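Local coordinates for protein PAN2-PAN3 deadenylation complex catalytic subunit pan2 (Neurospora crassa, PDB 4CZW) that probably shortens the poly(A) tails of mRNA as the catalytic exonuclease of the PAN deadenylation complex, here its ubiquitin-protease-like domain, probably inactive, joined to the nuclease domain, at residues T226-E238 with I292-E305. Residues are numbered along the deposited sequence; the frame is centred on the assembly and turned at random.
Sequences TFSQVLKAGLENE and IGIIVDQGHVYCYE
Ser228 and Lys232 of helix 227-235 rest on Cys303 and Val301 of strand 300-305, the axes 7.2 Å apart and running nearly antiparallel at 161°. The strand is the second arm of a beta hairpin, turned by a type I' turn from Asp297 to His300, in the pseudo-UCH (USP-like) domain, predicted to be inactive and to serve as a scaffold. At the start of the helix, beside the Thr226-Gln229 capping box, the carboxylate of Glu305 faces the first turn: OE1 accepts from Ser228 OG (2.7 Å) on its anti lone pair and from Ser228 N (2.9 Å), while a water links OE2 to Phe227 N. Leu231 CD2 is packed among Cys303 SG, Ile292 CD1 (3.7 Å) and Ile294 CD1, and Leu235 CD1 meets Val301 CG1; Leu269 and Ile260 extend this apolar layer. Lys232 leaves the helix with CG anti to its N (chi1 170°) and bends only at chi4, which brings NZ into a hydrogen bond with Val301 O, a salt bridge with Glu236 OE2 (2.7 Å) and an off-centre cation-pi contact with Tyr302. A methionine in its place would probably leave Val301 O without this donor and the Glu236 carboxylate without its positive mate. Glu236 OE2 takes NZ from above the carboxylate plane and also accepts a nearly straight bond from Val301 N (2.9 Å, 174°).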
ATOM      1  N   THR A 226      17.002  24.740 -15.585  1.00 54.45           N
ATOM      2  CA  THR A 226      17.309  23.582 -14.753  1.00 50.50           C
ATOM      3  C   THR A 226      16.119  23.154 -13.900  1.00 52.77           C
ATOM      4  O   THR A 226      15.156  23.904 -13.735  1.00 51.87           O
ATOM      5  CB  THR A 226      18.508  23.858 -13.827  1.00 48.83           C
ATOM      6  OG1 THR A 226      18.162  24.877 -12.881  1.00 52.60           O
ATOM      7  CG2 THR A 226      19.711  24.312 -14.637  1.00 53.63           C
ATOM      8  N   PHE A 227      16.195  21.939 -13.364  1.00 46.92           N
ATOM      9  CA  PHE A 227      15.146  21.403 -12.502  1.00 46.83           C
ATOM     10  C   PHE A 227      15.080  22.165 -11.184  1.00 51.20           C
ATOM     11  O   PHE A 227      14.006  22.335 -10.606  1.00 48.65           O
ATOM     12  CB  PHE A 227      15.378  19.912 -12.242  1.00 43.39           C
ATOM     13  CG  PHE A 227      14.425  19.313 -11.246  1.00 40.15           C
ATOM     14  CD1 PHE A 227      13.140  18.957 -11.623  1.00 38.71           C
ATOM     15  CD2 PHE A 227      14.817  19.097  -9.933  1.00 38.22           C
ATOM     16  CE1 PHE A 227      12.262  18.405 -10.709  1.00 40.63           C
ATOM     17  CE2 PHE A 227      13.942  18.545  -9.015  1.00 38.50           C
ATOM     18  CZ  PHE A 227      12.664  18.199  -9.404  1.00 42.33           C
ATOM     19  N   SER A 228      16.238  22.619 -10.713  1.00 45.54           N
ATOM     20  CA  SER A 228      16.323  23.380  -9.473  1.00 52.37           C
ATOM     21  C   SER A 228      15.552  24.692  -9.584  1.00 58.20           C
ATOM     22  O   SER A 228      14.917  25.135  -8.626  1.00 49.54           O
ATOM     23  CB  SER A 228      17.784  23.655  -9.112  1.00 55.97           C
ATOM     24  OG  SER A 228      18.495  22.446  -8.910  1.00 57.45           O
ATOM     25  N   GLN A 229      15.610  25.305 -10.763  1.00 49.21           N
ATOM     26  CA  GLN A 229      14.897  26.551 -11.019  1.00 44.95           C
ATOM     27  C   GLN A 229      13.392  26.321 -11.111  1.00 47.10           C
ATOM     28  O   GLN A 229      12.600  27.141 -10.647  1.00 46.46           O
ATOM     29  CB  GLN A 229      15.410  27.202 -12.305  1.00 46.52           C
ATOM     30  CG  GLN A 229      16.841  27.707 -12.219  1.00 56.54           C
ATOM     31  CD  GLN A 229      17.414  28.069 -13.575  1.00 69.00           C
ATOM     32  OE1 GLN A 229      16.862  27.700 -14.612  1.00 64.56           O
ATOM     33  NE2 GLN A 229      18.526  28.795 -13.574  1.00 77.48           N
ATOM     34  N   VAL A 230      13.005  25.203 -11.716  1.00 46.41           N
ATOM     35  CA  VAL A 230      11.597  24.851 -11.858  1.00 48.87           C
ATOM     36  C   VAL A 230      10.988  24.519 -10.496  1.00 49.53           C
ATOM     37  O   VAL A 230       9.852  24.895 -10.202  1.00 44.37           O
ATOM     38  CB  VAL A 230      11.411  23.660 -12.824  1.00 48.46           C
ATOM     39  CG1 VAL A 230       9.968  23.184 -12.828  1.00 45.06           C
ATOM     40  CG2 VAL A 230      11.848  24.050 -14.228  1.00 39.59           C
ATOM     41  N   LEU A 231      11.759  23.825  -9.665  1.00 48.58           N
ATOM     42  CA  LEU A 231      11.328  23.494  -8.311  1.00 46.61           C
ATOM     43  C   LEU A 231      11.156  24.754  -7.466  1.00 49.68           C
ATOM     44  O   LEU A 231      10.166  24.899  -6.746  1.00 44.75           O
ATOM     45  CB  LEU A 231      12.330  22.549  -7.647  1.00 40.74           C
ATOM     46  CG  LEU A 231      12.080  22.224  -6.173  1.00 40.54           C
ATOM     47  CD1 LEU A 231      10.700  21.617  -5.981  1.00 43.35           C
ATOM     48  CD2 LEU A 231      13.155  21.293  -5.639  1.00 49.56           C
ATOM     49  N   LYS A 232      12.126  25.657  -7.558  1.00 47.27           N
ATOM     50  CA  LYS A 232      12.084  26.917  -6.824  1.00 44.30           C
ATOM     51  C   LYS A 232      10.877  27.757  -7.227  1.00 46.81           C
ATOM     52  O   LYS A 232      10.207  28.348  -6.380  1.00 44.35           O
ATOM     53  CB  LYS A 232      13.374  27.710  -7.051  1.00 47.44           C
ATOM     54  CG  LYS A 232      13.327  29.134  -6.522  1.00 58.54           C
ATOM     55  CD  LYS A 232      14.632  29.868  -6.779  1.00 60.23           C
ATOM     56  CE  LYS A 232      14.545  31.316  -6.327  1.00 59.15           C
ATOM     57  NZ  LYS A 232      14.173  31.429  -4.889  1.00 58.04           N
ATOM     58  N   ALA A 233      10.605  27.800  -8.528  1.00 43.36           N
ATOM     59  CA  ALA A 233       9.484  28.570  -9.053  1.00 37.84           C
ATOM     60  C   ALA A 233       8.150  27.987  -8.600  1.00 47.31           C
ATOM     61  O   ALA A 233       7.167  28.711  -8.441  1.00 54.58           O
ATOM     62  CB  ALA A 233       9.550  28.627 -10.570  1.00 36.75           C
ATOM     63  N   GLY A 234       8.123  26.674  -8.393  1.00 55.28           N
ATOM     64  CA  GLY A 234       6.913  25.997  -7.967  1.00 48.18           C
ATOM     65  C   GLY A 234       6.587  26.241  -6.507  1.00 52.10           C
ATOM     66  O   GLY A 234       5.438  26.507  -6.156  1.00 55.74           O
ATOM     67  N   LEU A 235       7.602  26.150  -5.655  1.00 47.44           N
ATOM     68  CA  LEU A 235       7.429  26.344  -4.219  1.00 50.13           C
ATOM     69  C   LEU A 235       7.004  27.773  -3.885  1.00 63.51           C
ATOM     70  O   LEU A 235       6.093  27.988  -3.086  1.00 63.47           O
ATOM     71  CB  LEU A 235       8.720  25.997  -3.476  1.00 47.28           C
ATOM     72  CG  LEU A 235       9.098  24.515  -3.421  1.00 53.49           C
ATOM     73  CD1 LEU A 235      10.555  24.341  -3.037  1.00 56.94           C
ATOM     74  CD2 LEU A 235       8.206  23.783  -2.437  1.00 51.23           C
ATOM     75  N   GLU A 236       7.668  28.744  -4.503  1.00 59.04           N
ATOM     76  CA  GLU A 236       7.381  30.151  -4.249  1.00 58.58           C
ATOM     77  C   GLU A 236       6.175  30.631  -5.052  1.00 63.80           C
ATOM     78  O   GLU A 236       5.747  29.974  -6.001  1.00 66.80           O
ATOM     79  CB  GLU A 236       8.605  31.009  -4.575  1.00 57.61           C
ATOM     80  CG  GLU A 236       9.820  30.700  -3.716  1.00 58.11           C
ATOM     81  CD  GLU A 236      11.033  31.518  -4.107  1.00 65.75           C
ATOM     82  OE1 GLU A 236      11.052  32.051  -5.237  1.00 75.23           O
ATOM     83  OE2 GLU A 236      11.966  31.632  -3.285  1.00 64.88           O
ATOM     84  N   ASN A 237       5.633  31.782  -4.663  1.00 74.16           N
ATOM     85  CA  ASN A 237       4.481  32.358  -5.346  1.00 69.30           C
ATOM     86  C   ASN A 237       4.364  33.861  -5.108  1.00 66.24           C
ATOM     87  O   ASN A 237       3.892  34.297  -4.058  1.00 72.06           O
ATOM     88  CB  ASN A 237       3.193  31.661  -4.898  1.00 71.42           C
ATOM     89  CG  ASN A 237       2.011  31.967  -5.804  1.00 76.92           C
ATOM     90  OD1 ASN A 237       2.044  32.906  -6.601  1.00 79.10           O
ATOM     91  ND2 ASN A 237       0.953  31.174  -5.678  1.00 74.81           N
ATOM     92  N   GLU A 238       4.799  34.646  -6.088  1.00 71.79           N
ATOM     93  CA  GLU A 238       4.630  36.092  -6.045  1.00 65.89           C
ATOM     94  C   GLU A 238       3.553  36.516  -7.037  1.00 69.65           C
ATOM     95  O   GLU A 238       3.524  36.041  -8.171  1.00 78.51           O
ATOM     96  CB  GLU A 238       5.947  36.808  -6.354  1.00 58.35           C
ATOM     97  CG  GLU A 238       7.038  36.588  -5.319  1.00 69.57           C
ATOM     98  CD  GLU A 238       8.311  37.347  -5.648  1.00 77.06           C
ATOM     99  OE1 GLU A 238       8.395  37.917  -6.757  1.00 76.07           O
ATOM    100  OE2 GLU A 238       9.226  37.375  -4.798  1.00 76.87           O
ATOM    101  N   ILE A 292      19.264  16.691  -4.852  1.00 52.02           N
ATOM    102  CA  ILE A 292      19.120  18.143  -4.800  1.00 50.69           C
ATOM    103  C   ILE A 292      19.362  18.676  -3.392  1.00 57.23           C
ATOM    104  O   ILE A 292      19.212  17.952  -2.407  1.00 58.30           O
ATOM    105  CB  ILE A 292      17.719  18.597  -5.264  1.00 45.73           C
ATOM    106  CG1 ILE A 292      16.632  17.956  -4.400  1.00 51.39           C
ATOM    107  CG2 ILE A 292      17.503  18.265  -6.730  1.00 41.86           C
ATOM    108  CD1 ILE A 292      15.227  18.367  -4.781  1.00 44.56           C
ATOM    109  N   GLY A 293      19.740  19.946  -3.308  1.00 57.44           N
ATOM    110  CA  GLY A 293      19.912  20.611  -2.031  1.00 53.92           C
ATOM    111  C   GLY A 293      19.080  21.876  -1.986  1.00 51.50           C
ATOM    112  O   GLY A 293      19.121  22.681  -2.915  1.00 58.82           O
ATOM    113  N   ILE A 294      18.319  22.054  -0.910  1.00 47.30           N
ATOM    114  CA  ILE A 294      17.413  23.193  -0.806  1.00 53.24           C
ATOM    115  C   ILE A 294      17.738  24.098   0.383  1.00 63.75           C
ATOM    116  O   ILE A 294      17.932  23.627   1.505  1.00 60.01           O
ATOM    117  CB  ILE A 294      15.946  22.726  -0.701  1.00 50.97           C
ATOM    118  CG1 ILE A 294      15.581  21.840  -1.894  1.00 60.53           C
ATOM    119  CG2 ILE A 294      15.011  23.921  -0.626  1.00 52.09           C
ATOM    120  CD1 ILE A 294      14.148  21.353  -1.887  1.00 50.26           C
ATOM    121  N   ILE A 295      17.800  25.401   0.119  1.00 67.80           N
ATOM    122  CA  ILE A 295      18.061  26.398   1.153  1.00 68.65           C
ATOM    123  C   ILE A 295      16.827  27.255   1.425  1.00 64.49           C
ATOM    124  O   ILE A 295      16.288  27.876   0.513  1.00 68.51           O
ATOM    125  CB  ILE A 295      19.229  27.336   0.767  1.00 74.83           C
ATOM    126  CG1 ILE A 295      20.444  26.540   0.287  1.00 74.53           C
ATOM    127  CG2 ILE A 295      19.606  28.221   1.942  1.00 77.46           C
ATOM    128  CD1 ILE A 295      21.742  27.322   0.349  1.00 73.07           C
ATOM    129  N   VAL A 296      16.382  27.288   2.678  1.00 62.57           N
ATOM    130  CA  VAL A 296      15.288  28.174   3.066  1.00 64.38           C
ATOM    131  C   VAL A 296      15.828  29.366   3.852  1.00 68.65           C
ATOM    132  O   VAL A 296      16.265  29.219   4.994  1.00 67.46           O
ATOM    133  CB  VAL A 296      14.225  27.449   3.913  1.00 66.96           C
ATOM    134  CG1 VAL A 296      13.156  28.433   4.371  1.00 65.13           C
ATOM    135  CG2 VAL A 296      13.602  26.309   3.122  1.00 59.48           C
ATOM    136  N   ASP A 297      15.797  30.544   3.236  1.00 71.42           N
ATOM    137  CA  ASP A 297      16.344  31.745   3.861  1.00 75.03           C
ATOM    138  C   ASP A 297      15.441  32.962   3.671  1.00 72.72           C
ATOM    139  O   ASP A 297      15.229  33.420   2.548  1.00 69.51           O
ATOM    140  CB  ASP A 297      17.738  32.044   3.304  1.00 78.24           C
ATOM    141  CG  ASP A 297      18.394  33.231   3.982  1.00 79.20           C
ATOM    142  OD1 ASP A 297      18.119  33.462   5.178  1.00 79.02           O
ATOM    143  OD2 ASP A 297      19.186  33.934   3.317  1.00 82.90           O
ATOM    144  N   GLN A 298      14.922  33.476   4.784  1.00 71.55           N
ATOM    145  CA  GLN A 298      14.081  34.673   4.800  1.00 74.59           C
ATOM    146  C   GLN A 298      12.881  34.566   3.862  1.00 73.74           C
ATOM    147  O   GLN A 298      12.624  35.465   3.061  1.00 73.09           O
ATOM    148  CB  GLN A 298      14.912  35.910   4.446  1.00 80.62           C
ATOM    149  CG  GLN A 298      16.014  36.220   5.450  1.00 88.89           C
ATOM    150  CD  GLN A 298      16.804  37.464   5.090  1.00 95.44           C
ATOM    151  OE1 GLN A 298      16.657  38.013   3.998  1.00 98.90           O
ATOM    152  NE2 GLN A 298      17.648  37.914   6.011  1.00102.13           N
ATOM    153  N   GLY A 299      12.153  33.459   3.967  1.00 69.11           N
ATOM    154  CA  GLY A 299      10.940  33.263   3.193  1.00 62.11           C
ATOM    155  C   GLY A 299      11.176  32.819   1.763  1.00 62.35           C
ATOM    156  O   GLY A 299      10.226  32.589   1.014  1.00 65.74           O
ATOM    157  N   HIS A 300      12.442  32.696   1.378  1.00 60.90           N
ATOM    158  CA  HIS A 300      12.786  32.285   0.022  1.00 64.56           C
ATOM    159  C   HIS A 300      13.378  30.879  -0.006  1.00 69.39           C
ATOM    160  O   HIS A 300      13.879  30.381   1.001  1.00 64.66           O
ATOM    161  CB  HIS A 300      13.766  33.278  -0.607  1.00 67.88           C
ATOM    162  CG  HIS A 300      13.184  34.641  -0.827  1.00 73.01           C
ATOM    163  ND1 HIS A 300      12.302  34.916  -1.850  1.00 67.83           N
ATOM    164  CD2 HIS A 300      13.359  35.804  -0.158  1.00 71.80           C
ATOM    165  CE1 HIS A 300      11.959  36.191  -1.801  1.00 64.58           C
ATOM    166  NE2 HIS A 300      12.586  36.752  -0.784  1.00 70.86           N
ATOM    167  N   VAL A 301      13.313  30.246  -1.173  1.00 66.90           N
ATOM    168  CA  VAL A 301      13.831  28.896  -1.348  1.00 60.88           C
ATOM    169  C   VAL A 301      14.867  28.850  -2.466  1.00 60.26           C
ATOM    170  O   VAL A 301      14.635  29.362  -3.560  1.00 69.16           O
ATOM    171  CB  VAL A 301      12.697  27.894  -1.653  1.00 60.99           C
ATOM    172  CG1 VAL A 301      13.249  26.625  -2.278  1.00 58.12           C
ATOM    173  CG2 VAL A 301      11.918  27.577  -0.387  1.00 66.71           C
ATOM    174  N   TYR A 302      16.014  28.240  -2.181  1.00 58.19           N
ATOM    175  CA  TYR A 302      17.082  28.118  -3.166  1.00 60.32           C
ATOM    176  C   TYR A 302      17.474  26.657  -3.360  1.00 62.86           C
ATOM    177  O   TYR A 302      17.857  25.977  -2.410  1.00 58.79           O
ATOM    178  CB  TYR A 302      18.296  28.944  -2.739  1.00 60.28           C
ATOM    179  CG  TYR A 302      17.959  30.378  -2.398  1.00 69.36           C
ATOM    180  CD1 TYR A 302      17.902  31.352  -3.386  1.00 78.22           C
ATOM    181  CD2 TYR A 302      17.690  30.756  -1.088  1.00 72.22           C
ATOM    182  CE1 TYR A 302      17.592  32.662  -3.080  1.00 74.56           C
ATOM    183  CE2 TYR A 302      17.378  32.065  -0.773  1.00 76.36           C
ATOM    184  CZ  TYR A 302      17.330  33.013  -1.773  1.00 75.88           C
ATOM    185  OH  TYR A 302      17.021  34.319  -1.463  1.00 79.41           O
ATOM    186  N   CYS A 303      17.376  26.179  -4.597  1.00 58.78           N
ATOM    187  CA  CYS A 303      17.666  24.782  -4.900  1.00 59.73           C
ATOM    188  C   CYS A 303      18.911  24.641  -5.773  1.00 58.28           C
ATOM    189  O   CYS A 303      19.138  25.440  -6.681  1.00 63.66           O
ATOM    190  CB  CYS A 303      16.467  24.128  -5.585  1.00 67.73           C
ATOM    191  SG  CYS A 303      16.651  22.354  -5.878  1.00 81.30           S
ATOM    192  N   TYR A 304      19.712  23.617  -5.494  1.00 57.28           N
ATOM    193  CA  TYR A 304      20.940  23.381  -6.245  1.00 60.81           C
ATOM    194  C   TYR A 304      21.073  21.917  -6.654  1.00 59.94           C
ATOM    195  O   TYR A 304      20.542  21.026  -5.992  1.00 58.30           O
ATOM    196  CB  TYR A 304      22.159  23.810  -5.426  1.00 65.61           C
ATOM    197  CG  TYR A 304      22.074  25.227  -4.908  1.00 67.56           C
ATOM    198  CD1 TYR A 304      22.395  26.305  -5.721  1.00 72.33           C
ATOM    199  CD2 TYR A 304      21.671  25.485  -3.604  1.00 66.96           C
ATOM    200  CE1 TYR A 304      22.317  27.604  -5.251  1.00 71.75           C
ATOM    201  CE2 TYR A 304      21.591  26.779  -3.126  1.00 69.86           C
ATOM    202  CZ  TYR A 304      21.915  27.833  -3.952  1.00 69.01           C
ATOM    203  OH  TYR A 304      21.836  29.123  -3.479  1.00 68.98           O
ATOM    204  N   GLU A 305      21.791  21.679  -7.748  1.00 62.64           N
ATOM    205  CA  GLU A 305      21.978  20.328  -8.266  1.00 57.80           C
ATOM    206  C   GLU A 305      23.332  20.188  -8.956  1.00 63.64           C
ATOM    207  O   GLU A 305      23.974  21.185  -9.288  1.00 67.85           O
ATOM    208  CB  GLU A 305      20.855  19.971  -9.241  1.00 49.92           C
ATOM    209  CG  GLU A 305      20.867  20.792 -10.519  1.00 44.11           C
ATOM    210  CD  GLU A 305      19.676  20.506 -11.413  1.00 45.72           C
ATOM    211  OE1 GLU A 305      18.538  20.819 -11.007  1.00 51.72           O
ATOM    212  OE2 GLU A 305      19.879  19.967 -12.521  1.00 43.67           O
TER
HETATM  213  O   HOH W   1      18.193  20.232 -14.288  1.00 38.63           O